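Local coordinates for protein KLLA0F20702p (Kluyveromyces lactis, PDB 5Y5A) that is an Est1 protein that probably brings telomerase to chromosome ends by binding the telomere protein Cdc13, at residues A[254-259]-A[361-366]; A[275-280]-A[284-289]; A[291-296]-A[313-318]. One frame throughout, in Å; residues are numbered along the deposited sequence.

All three contacts lie in the all-helical part of the chain, itself the larger N-terminal portion of Est1, matched by the Est1 DNA/RNA binding family, and no ligand marks a site among them. Interaction 1 joins helix 251-263 to the long helix 339-379. Its centre is about 16 Å from that of interaction 2 and about 14 Å from that of interaction 3. Helix 251-263 packs on both of the others: Val259 CG2 is 3.5 Å from Phe275 CE1 in interaction 2, and Ala255 CB is 3.9 Å from Leu318 CD2 in interaction 3. Interactions 2 and 3 share helix 285-298, with centres about 12 Å apart, and both fall within the chain between the two segments of interaction 1.

Interaction 1: A[254-259]-A[361-366]; sequences AAYQFV and IFQDLI
Gln363 lays its aliphatic CG over one face of the Tyr256 ring, 3.7 Å from the ring centroid and 18° off the normal, which defines a CH-pi contact. The amide runs on past the rim beside Tyr256 CD2, nearly parallel to the ring plane (15° apart), with Gln363 OE1 3.4 Å from that carbon. Ile366 meets the same ring differently: its CG2 lies in the ring plane at the edge, 3.6 Å from Tyr256 CE1. With CG anti to the backbone N (chi1 169°), Tyr256 extends toward helix 339-379 and reaches both residues. Further out, a water donates to Gln363 OE1 at 2.7 Å and accepts a weak bond from Gln257 NE2, while Gln257 OE1 is held by Arg241. Gln363 NE2 bonds Asn253 and Tyr256 OH bonds Arg260, so the polar ends of both side chains have partners outside the two segments. Replacing Tyr256 by an alanine removes the ring, and Gln363 CG and Ile366 CG2 are likely to face a gap, with Arg260 losing its hydroxyl partner. No direct hydrogen bond crosses between 254-259 and 361-366, which implies that this helix-to-helix joint rests on dispersion across the ring, with its polar groups tied off by neighbours and water.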
loop_
_atom_site.group_PDB
_atom_site.type_symbol
_atom_site.label_atom_id
_atom_site.label_comp_id
_atom_site.label_asym_id
_atom_site.label_seq_id
_atom_site.Cartn_x
_atom_site.Cartn_y
_atom_site.Cartn_z
ATOM N N ALA A 254 -2.270 -9.390 0.080
ATOM C CA ALA A 254 -1.168 -9.460 -0.884
ATOM C C ALA A 254 -1.483 -8.647 -2.134
ATOM O O ALA A 254 -0.678 -7.816 -2.581
ATOM C CB ALA A 254 -0.857 -10.930 -1.254
ATOM N N ALA A 255 -2.669 -8.885 -2.690
ATOM C CA ALA A 255 -3.149 -8.143 -3.853
ATOM C C ALA A 255 -3.129 -6.645 -3.593
ATOM O O ALA A 255 -2.691 -5.865 -4.434
ATOM C CB ALA A 255 -4.568 -8.594 -4.224
ATOM N N TYR A 256 -3.618 -6.248 -2.423
ATOM C CA TYR A 256 -3.655 -4.838 -2.057
ATOM C C TYR A 256 -2.246 -4.239 -2.019
ATOM O O TYR A 256 -1.997 -3.177 -2.586
ATOM C CB TYR A 256 -4.355 -4.652 -0.705
ATOM C CG TYR A 256 -4.188 -3.263 -0.140
ATOM C CD1 TYR A 256 -4.785 -2.163 -0.749
ATOM C CD2 TYR A 256 -3.419 -3.048 0.996
ATOM C CE1 TYR A 256 -4.621 -0.887 -0.236
ATOM C CE2 TYR A 256 -3.254 -1.781 1.517
ATOM C CZ TYR A 256 -3.851 -0.707 0.902
ATOM O OH TYR A 256 -3.670 0.547 1.437
ATOM N N GLN A 257 -1.324 -4.936 -1.364
ATOM C CA GLN A 257 0.060 -4.484 -1.291
ATOM C C GLN A 257 0.705 -4.458 -2.677
ATOM O O GLN A 257 1.484 -3.554 -2.993
ATOM C CB GLN A 257 0.856 -5.380 -0.343
ATOM C CG GLN A 257 0.420 -5.259 1.117
ATOM C CD GLN A 257 0.861 -3.949 1.761
ATOM O OE1 GLN A 257 1.921 -3.404 1.440
ATOM N NE2 GLN A 257 0.048 -3.443 2.672
ATOM N N PHE A 258 0.377 -5.446 -3.504
ATOM C CA PHE A 258 0.875 -5.457 -4.881
ATOM C C PHE A 258 0.362 -4.248 -5.664
ATOM O O PHE A 258 1.086 -3.673 -6.476
ATOM C CB PHE A 258 0.484 -6.755 -5.603
ATOM C CG PHE A 258 1.147 -7.993 -5.042
ATOM C CD1 PHE A 258 2.324 -7.898 -4.308
ATOM C CD2 PHE A 258 0.591 -9.251 -5.245
ATOM C CE1 PHE A 258 2.943 -9.039 -3.789
ATOM C CE2 PHE A 258 1.200 -10.394 -4.730
ATOM C CZ PHE A 258 2.377 -10.285 -3.998
ATOM N N VAL A 259 -0.890 -3.869 -5.425
ATOM C CA VAL A 259 -1.476 -2.721 -6.108
ATOM C C VAL A 259 -0.806 -1.438 -5.634
ATOM O O VAL A 259 -0.466 -0.583 -6.438
ATOM C CB VAL A 259 -2.995 -2.637 -5.872
ATOM C CG1 VAL A 259 -3.528 -1.276 -6.296
ATOM C CG2 VAL A 259 -3.702 -3.751 -6.639
ATOM N N ILE A 361 -12.939 -3.671 4.964
ATOM C CA ILE A 361 -13.799 -3.065 3.949
ATOM C C ILE A 361 -13.109 -1.838 3.381
ATOM O O ILE A 361 -13.159 -1.563 2.181
ATOM C CB ILE A 361 -15.181 -2.695 4.530
ATOM C CG1 ILE A 361 -15.982 -3.976 4.803
ATOM C CG2 ILE A 361 -15.929 -1.776 3.580
ATOM C CD1 ILE A 361 -17.213 -3.782 5.662
ATOM N N PHE A 362 -12.435 -1.121 4.267
ATOM C CA PHE A 362 -11.643 0.033 3.898
ATOM C C PHE A 362 -10.554 -0.388 2.910
ATOM O O PHE A 362 -10.360 0.242 1.868
ATOM C CB PHE A 362 -11.049 0.647 5.169
ATOM C CG PHE A 362 -10.327 1.948 4.955
ATOM C CD1 PHE A 362 -11.014 3.147 4.967
ATOM C CD2 PHE A 362 -8.952 1.976 4.793
ATOM C CE1 PHE A 362 -10.350 4.355 4.789
ATOM C CE2 PHE A 362 -8.284 3.182 4.623
ATOM C CZ PHE A 362 -8.986 4.368 4.619
ATOM N N GLN A 363 -9.844 -1.462 3.239
ATOM C CA GLN A 363 -8.786 -1.959 2.360
ATOM C C GLN A 363 -9.350 -2.345 0.997
ATOM O O GLN A 363 -8.758 -2.036 -0.033
ATOM C CB GLN A 363 -8.068 -3.157 2.987
ATOM C CG GLN A 363 -6.809 -3.549 2.216
ATOM C CD GLN A 363 -5.975 -4.582 2.942
ATOM O OE1 GLN A 363 -5.084 -4.237 3.724
ATOM N NE2 GLN A 363 -6.257 -5.857 2.687
ATOM N N ASP A 364 -10.510 -2.999 1.003
ATOM C CA ASP A 364 -11.177 -3.411 -0.224
ATOM C C ASP A 364 -11.465 -2.224 -1.145
ATOM O O ASP A 364 -11.311 -2.325 -2.359
ATOM C CB ASP A 364 -12.488 -4.139 0.097
ATOM C CG ASP A 364 -12.277 -5.596 0.489
ATOM O OD1 ASP A 364 -11.115 -6.019 0.688
ATOM O OD2 ASP A 364 -13.296 -6.315 0.611
ATOM N N LEU A 365 -11.891 -1.109 -0.551
ATOM C CA LEU A 365 -12.172 0.115 -1.297
ATOM C C LEU A 365 -10.933 0.624 -2.026
ATOM O O LEU A 365 -10.971 0.882 -3.227
ATOM C CB LEU A 365 -12.714 1.198 -0.356
ATOM C CG LEU A 365 -12.833 2.597 -0.961
ATOM C CD1 LEU A 365 -13.974 2.672 -1.966
ATOM C CD2 LEU A 365 -12.999 3.658 0.129
ATOM N N ILE A 366 -9.824 0.745 -1.307
ATOM C CA ILE A 366 -8.586 1.229 -1.917
ATOM C C ILE A 366 -8.024 0.261 -2.964
ATOM O O ILE A 366 -7.582 0.689 -4.037
ATOM C CB ILE A 366 -7.522 1.490 -0.856
ATOM C CG1 ILE A 366 -8.061 2.487 0.175
ATOM C CG2 ILE A 366 -6.247 2.025 -1.499
ATOM C CD1 ILE A 366 -7.371 2.374 1.508
HETATM O O HOH W 1 -2.607 -5.323 3.631
#

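Interaction 2: A[275-280]-A[284-289]; sequences FTNLLG and GSLFKK
Asn277 holds its CG anti to the backbone N (chi1 -170°), and its second torsion turns OD1 toward the start of the next helix, where Leu286 N and CB both approach it. The motif is a pair of consecutive helices of the alpha-helical domain, 271-279 and 285-298, joined by a short loop; their adjoining ends run in roughly the same direction (36° apart) with axes 6.6 Å from each other. Leu286 N donates to Asn277 OD1 at 3.2 Å with an N-H...O angle of 157°, the donor somewhat tilted from the carbonyl plane. The bond thus occupies an amide of the first turn of helix 285-298, just beyond the N-cap Gly284. A second, weak bond runs from Phe287 N to Asn277 O. Gly284 CA packs against the Asn277 amide, 3.5 Å from ND2, and a side chain at this glycine would collide with Asn277 O. Beside this polar pair Leu278 and Leu286 run nearly perpendicular, Leu278 CD1 4.0 Å from Leu286 CB; from helix 251-263, Ala255 touches Leu278 and Phe258 touches Leu286. Leu278 O sits in plane at the edge of the Phe287 ring and receives a CA-H...O contact from Phe287 CA at 3.2 Å.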
loop_
_atom_site.group_PDB
_atom_site.type_symbol
_atom_site.label_atom_id
_atom_site.label_comp_id
_atom_site.label_asym_id
_atom_site.label_seq_id
_atom_site.Cartn_x
_atom_site.Cartn_y
_atom_site.Cartn_z
ATOM N N PHE A 275 0.963 -9.059 -9.106
ATOM C CA PHE A 275 -0.483 -8.905 -9.262
ATOM C C PHE A 275 -1.044 -9.893 -10.294
ATOM O O PHE A 275 -2.068 -10.541 -10.071
ATOM C CB PHE A 275 -0.800 -7.468 -9.684
ATOM C CG PHE A 275 -2.266 -7.150 -9.762
ATOM C CD1 PHE A 275 -2.982 -6.817 -8.614
ATOM C CD2 PHE A 275 -2.922 -7.132 -10.984
ATOM C CE1 PHE A 275 -4.334 -6.488 -8.682
ATOM C CE2 PHE A 275 -4.280 -6.801 -11.061
ATOM C CZ PHE A 275 -4.983 -6.480 -9.903
ATOM N N THR A 276 -0.350 -10.001 -11.421
ATOM C CA THR A 276 -0.772 -10.854 -12.530
ATOM C C THR A 276 -0.600 -12.337 -12.193
ATOM O O THR A 276 -1.425 -13.169 -12.566
ATOM C CB THR A 276 0.023 -10.510 -13.798
ATOM O OG1 THR A 276 -0.144 -9.117 -14.076
ATOM C CG2 THR A 276 -0.459 -11.316 -14.995
ATOM N N ASN A 277 0.469 -12.650 -11.469
ATOM C CA ASN A 277 0.740 -14.015 -11.050
ATOM C C ASN A 277 -0.375 -14.498 -10.125
ATOM O O ASN A 277 -0.735 -15.674 -10.129
ATOM C CB ASN A 277 2.104 -14.099 -10.361
ATOM C CG ASN A 277 2.567 -15.534 -10.121
ATOM O OD1 ASN A 277 2.364 -16.093 -9.043
ATOM N ND2 ASN A 277 3.210 -16.130 -11.129
ATOM N N LEU A 278 -0.942 -13.565 -9.365
ATOM C CA LEU A 278 -2.013 -13.863 -8.420
ATOM C C LEU A 278 -3.400 -13.930 -9.062
ATOM O O LEU A 278 -4.209 -14.797 -8.719
ATOM C CB LEU A 278 -2.021 -12.816 -7.300
ATOM C CG LEU A 278 -3.126 -12.907 -6.240
ATOM C CD1 LEU A 278 -3.143 -14.273 -5.558
ATOM C CD2 LEU A 278 -2.958 -11.801 -5.205
ATOM N N LEU A 279 -3.684 -13.018 -9.987
ATOM C CA LEU A 279 -5.056 -12.862 -10.468
ATOM C C LEU A 279 -5.250 -13.115 -11.950
ATOM O O LEU A 279 -6.386 -13.210 -12.407
ATOM C CB LEU A 279 -5.566 -11.446 -10.163
ATOM C CG LEU A 279 -5.671 -11.070 -8.689
ATOM C CD1 LEU A 279 -6.039 -9.596 -8.546
ATOM C CD2 LEU A 279 -6.692 -11.966 -7.998
ATOM N N GLY A 280 -4.160 -13.205 -12.708
ATOM C CA GLY A 280 -4.290 -13.219 -14.151
ATOM C C GLY A 280 -3.662 -14.374 -14.897
ATOM O O GLY A 280 -4.047 -14.667 -16.028
ATOM N N GLY A 284 0.093 -19.283 -12.714
ATOM C CA GLY A 284 0.831 -18.630 -11.649
ATOM C C GLY A 284 0.687 -19.426 -10.370
ATOM O O GLY A 284 -0.418 -19.860 -10.039
ATOM N N SER A 285 1.793 -19.643 -9.661
ATOM C CA SER A 285 1.727 -20.362 -8.395
ATOM C C SER A 285 0.780 -19.640 -7.427
ATOM O O SER A 285 0.006 -20.286 -6.728
ATOM C CB SER A 285 3.117 -20.517 -7.776
ATOM O OG SER A 285 3.748 -19.257 -7.630
ATOM N N LEU A 286 0.806 -18.307 -7.423
ATOM C CA LEU A 286 -0.062 -17.529 -6.528
ATOM C C LEU A 286 -1.535 -17.704 -6.874
ATOM O O LEU A 286 -2.377 -17.856 -5.989
ATOM C CB LEU A 286 0.296 -16.041 -6.569
ATOM C CG LEU A 286 1.616 -15.658 -5.902
ATOM C CD1 LEU A 286 1.790 -14.154 -5.913
ATOM C CD2 LEU A 286 1.670 -16.200 -4.475
ATOM N N PHE A 287 -1.835 -17.683 -8.168
ATOM C CA PHE A 287 -3.194 -17.877 -8.660
ATOM C C PHE A 287 -3.768 -19.242 -8.267
ATOM O O PHE A 287 -4.923 -19.345 -7.843
ATOM C CB PHE A 287 -3.223 -17.722 -10.180
ATOM C CG PHE A 287 -4.566 -18.008 -10.799
ATOM C CD1 PHE A 287 -5.565 -17.051 -10.794
ATOM C CD2 PHE A 287 -4.817 -19.228 -11.407
ATOM C CE1 PHE A 287 -6.807 -17.312 -11.372
ATOM C CE2 PHE A 287 -6.051 -19.495 -11.987
ATOM C CZ PHE A 287 -7.047 -18.535 -11.968
ATOM N N LYS A 288 -2.961 -20.284 -8.427
ATOM C CA LYS A 288 -3.394 -21.644 -8.106
ATOM C C LYS A 288 -3.694 -21.765 -6.617
ATOM O O LYS A 288 -4.635 -22.442 -6.221
ATOM C CB LYS A 288 -2.332 -22.674 -8.511
ATOM C CG LYS A 288 -2.130 -22.857 -10.012
ATOM C CD LYS A 288 -0.987 -23.846 -10.273
ATOM C CE LYS A 288 -0.814 -24.151 -11.758
ATOM N NZ LYS A 288 0.443 -24.922 -12.041
ATOM N N LYS A 289 -2.884 -21.095 -5.807
ATOM C CA LYS A 289 -3.097 -21.047 -4.370
ATOM C C LYS A 289 -4.371 -20.291 -4.031
ATOM O O LYS A 289 -5.117 -20.701 -3.145
ATOM C CB LYS A 289 -1.901 -20.407 -3.676
ATOM C CG LYS A 289 -0.683 -21.306 -3.653
ATOM C CD LYS A 289 0.509 -20.598 -3.056
ATOM C CE LYS A 289 1.676 -21.552 -2.920
ATOM N NZ LYS A 289 2.861 -20.838 -2.390
#

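Interaction 3: A[291-296]-A[313-318]; sequences LNSLDD and MEFYIL
Ser293 CB presses against the Phe315 ring, 3.6 Å from CE2, and this is the tight part of the contact between 291-296 and 313-318. Phe315 gets there with CG beside its backbone N (chi1 -80°), its CB directed toward helix 285-298, while the methylene of Ser293 comes at the ring obliquely. Leu294 packs more loosely. Its CD2 stands 4.3 Å from Phe315 CB and 4.2 Å from Tyr316 CE1, and the Leu294 and Tyr316 side chains lie alongside, pointing opposite ways. Here the two segments are also linked through water: one molecule donates to Leu294 O, at an unusually short 2.5 Å, and to Tyr316 OH at 2.8 Å, and no direct hydrogen bond joins them. The Tyr316 hydroxyl has a second polar partner in Glu301. The looser half thus holds a bridging water, although all four touching residues are buried. Within 313-318, Leu318 N bonds Phe315 O, closing a type I turn that leads from helix 306-315 into helix 318-325. Around the contact, Phe251 of helix 251-263 touches Ser293 and Phe315, Leu290 and Leu297 of helix 285-298 touch Phe315, and Phe342 of helix 339-379 meets Tyr316 edge-to-face.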
loop_
_atom_site.group_PDB
_atom_site.type_symbol
_atom_site.label_atom_id
_atom_site.label_comp_id
_atom_site.label_asym_id
_atom_site.label_seq_id
_atom_site.Cartn_x
_atom_site.Cartn_y
_atom_site.Cartn_z
ATOM N N LEU A 291 -7.006 -20.131 -5.794
ATOM C CA LEU A 291 -8.120 -21.020 -6.093
ATOM C C LEU A 291 -8.325 -22.057 -4.978
ATOM O O LEU A 291 -9.459 -22.417 -4.661
ATOM C CB LEU A 291 -7.903 -21.700 -7.450
ATOM C CG LEU A 291 -8.639 -20.982 -8.591
ATOM C CD1 LEU A 291 -8.342 -19.492 -8.596
ATOM C CD2 LEU A 291 -8.333 -21.596 -9.949
ATOM N N ASN A 292 -7.229 -22.511 -4.374
ATOM C CA ASN A 292 -7.308 -23.422 -3.237
ATOM C C ASN A 292 -7.962 -22.766 -2.028
ATOM O O ASN A 292 -8.766 -23.394 -1.336
ATOM C CB ASN A 292 -5.921 -23.938 -2.868
ATOM C CG ASN A 292 -5.380 -24.916 -3.886
ATOM O OD1 ASN A 292 -6.133 -25.478 -4.679
ATOM N ND2 ASN A 292 -4.070 -25.135 -3.861
ATOM N N SER A 293 -7.611 -21.508 -1.782
ATOM C CA SER A 293 -8.220 -20.726 -0.718
ATOM C C SER A 293 -9.713 -20.560 -0.952
ATOM O O SER A 293 -10.515 -20.706 -0.030
ATOM C CB SER A 293 -7.561 -19.347 -0.613
ATOM O OG SER A 293 -6.284 -19.442 -0.023
ATOM N N LEU A 294 -10.082 -20.249 -2.189
ATOM C CA LEU A 294 -11.482 -20.120 -2.532
ATOM C C LEU A 294 -12.200 -21.462 -2.310
ATOM O O LEU A 294 -13.364 -21.475 -1.914
ATOM C CB LEU A 294 -11.637 -19.614 -3.972
ATOM C CG LEU A 294 -11.095 -18.194 -4.187
ATOM C CD1 LEU A 294 -11.046 -17.810 -5.660
ATOM C CD2 LEU A 294 -11.908 -17.155 -3.399
ATOM N N ASP A 295 -11.499 -22.578 -2.529
ATOM C CA ASP A 295 -12.043 -23.908 -2.216
ATOM C C ASP A 295 -12.343 -24.047 -0.724
ATOM O O ASP A 295 -13.420 -24.520 -0.330
ATOM C CB ASP A 295 -11.079 -25.040 -2.616
ATOM C CG ASP A 295 -10.929 -25.205 -4.116
ATOM O OD1 ASP A 295 -11.676 -24.570 -4.884
ATOM O OD2 ASP A 295 -10.060 -26.002 -4.528
ATOM N N ASP A 296 -11.365 -23.671 0.100
ATOM C CA ASP A 296 -11.499 -23.790 1.549
ATOM C C ASP A 296 -12.641 -22.905 2.041
ATOM O O ASP A 296 -13.399 -23.292 2.916
ATOM C CB ASP A 296 -10.198 -23.407 2.259
ATOM C CG ASP A 296 -9.008 -24.243 1.808
ATOM O OD1 ASP A 296 -9.194 -25.422 1.429
ATOM O OD2 ASP A 296 -7.878 -23.715 1.845
ATOM N N MET A 313 -14.579 -11.159 3.103
ATOM C CA MET A 313 -14.415 -9.793 2.614
ATOM C C MET A 313 -13.025 -9.579 2.031
ATOM O O MET A 313 -12.867 -8.819 1.085
ATOM C CB MET A 313 -14.699 -8.787 3.721
ATOM C CG MET A 313 -16.126 -8.876 4.233
ATOM S SD MET A 313 -16.521 -7.584 5.405
ATOM C CE MET A 313 -17.627 -8.470 6.502
ATOM N N GLU A 314 -12.024 -10.271 2.570
ATOM C CA GLU A 314 -10.680 -10.182 2.010
ATOM C C GLU A 314 -10.583 -10.899 0.656
ATOM O O GLU A 314 -9.899 -10.444 -0.243
ATOM C CB GLU A 314 -9.647 -10.771 2.973
ATOM C CG GLU A 314 -8.233 -10.624 2.456
ATOM C CD GLU A 314 -7.222 -11.432 3.240
ATOM O OE1 GLU A 314 -7.548 -11.860 4.355
ATOM O OE2 GLU A 314 -6.096 -11.631 2.735
ATOM N N PHE A 315 -11.276 -12.020 0.513
ATOM C CA PHE A 315 -11.083 -12.857 -0.660
ATOM C C PHE A 315 -12.097 -12.684 -1.781
ATOM O O PHE A 315 -11.730 -12.766 -2.945
ATOM C CB PHE A 315 -11.067 -14.325 -0.241
ATOM C CG PHE A 315 -9.762 -14.766 0.332
ATOM C CD1 PHE A 315 -9.442 -14.506 1.655
ATOM C CD2 PHE A 315 -8.840 -15.429 -0.457
ATOM C CE1 PHE A 315 -8.234 -14.910 2.181
ATOM C CE2 PHE A 315 -7.630 -15.837 0.066
ATOM C CZ PHE A 315 -7.327 -15.579 1.388
ATOM N N TYR A 316 -13.365 -12.470 -1.451
ATOM C CA TYR A 316 -14.399 -12.581 -2.473
ATOM C C TYR A 316 -14.420 -11.394 -3.415
ATOM O O TYR A 316 -15.083 -11.439 -4.444
ATOM C CB TYR A 316 -15.782 -12.783 -1.840
ATOM C CG TYR A 316 -16.034 -14.229 -1.450
ATOM C CD1 TYR A 316 -14.975 -15.094 -1.244
ATOM C CD2 TYR A 316 -17.326 -14.734 -1.311
ATOM C CE1 TYR A 316 -15.174 -16.405 -0.893
ATOM C CE2 TYR A 316 -17.539 -16.073 -0.957
ATOM C CZ TYR A 316 -16.450 -16.897 -0.751
ATOM O OH TYR A 316 -16.611 -18.225 -0.396
ATOM N N ILE A 317 -13.682 -10.338 -3.092
ATOM C CA ILE A 317 -13.587 -9.229 -4.022
ATOM C C ILE A 317 -12.558 -9.556 -5.111
ATOM O O ILE A 317 -12.553 -8.944 -6.171
ATOM C CB ILE A 317 -13.205 -7.898 -3.310
ATOM C CG1 ILE A 317 -13.526 -6.695 -4.206
ATOM C CG2 ILE A 317 -11.743 -7.914 -2.870
ATOM C CD1 ILE A 317 -13.104 -5.343 -3.626
ATOM N N LEU A 318 -11.686 -10.498 -4.837
ATOM C CA LEU A 318 -10.640 -10.856 -5.754
ATOM C C LEU A 318 -11.108 -11.398 -7.073
ATOM O O LEU A 318 -10.688 -10.918 -8.083
ATOM C CB LEU A 318 -9.620 -11.742 -5.090
ATOM C CG LEU A 318 -8.937 -11.101 -3.904
ATOM C CD1 LEU A 318 -7.976 -12.043 -3.249
ATOM C CD2 LEU A 318 -8.219 -9.842 -4.295
HETATM O O HOH W 2 -15.202 -19.836 -2.261
#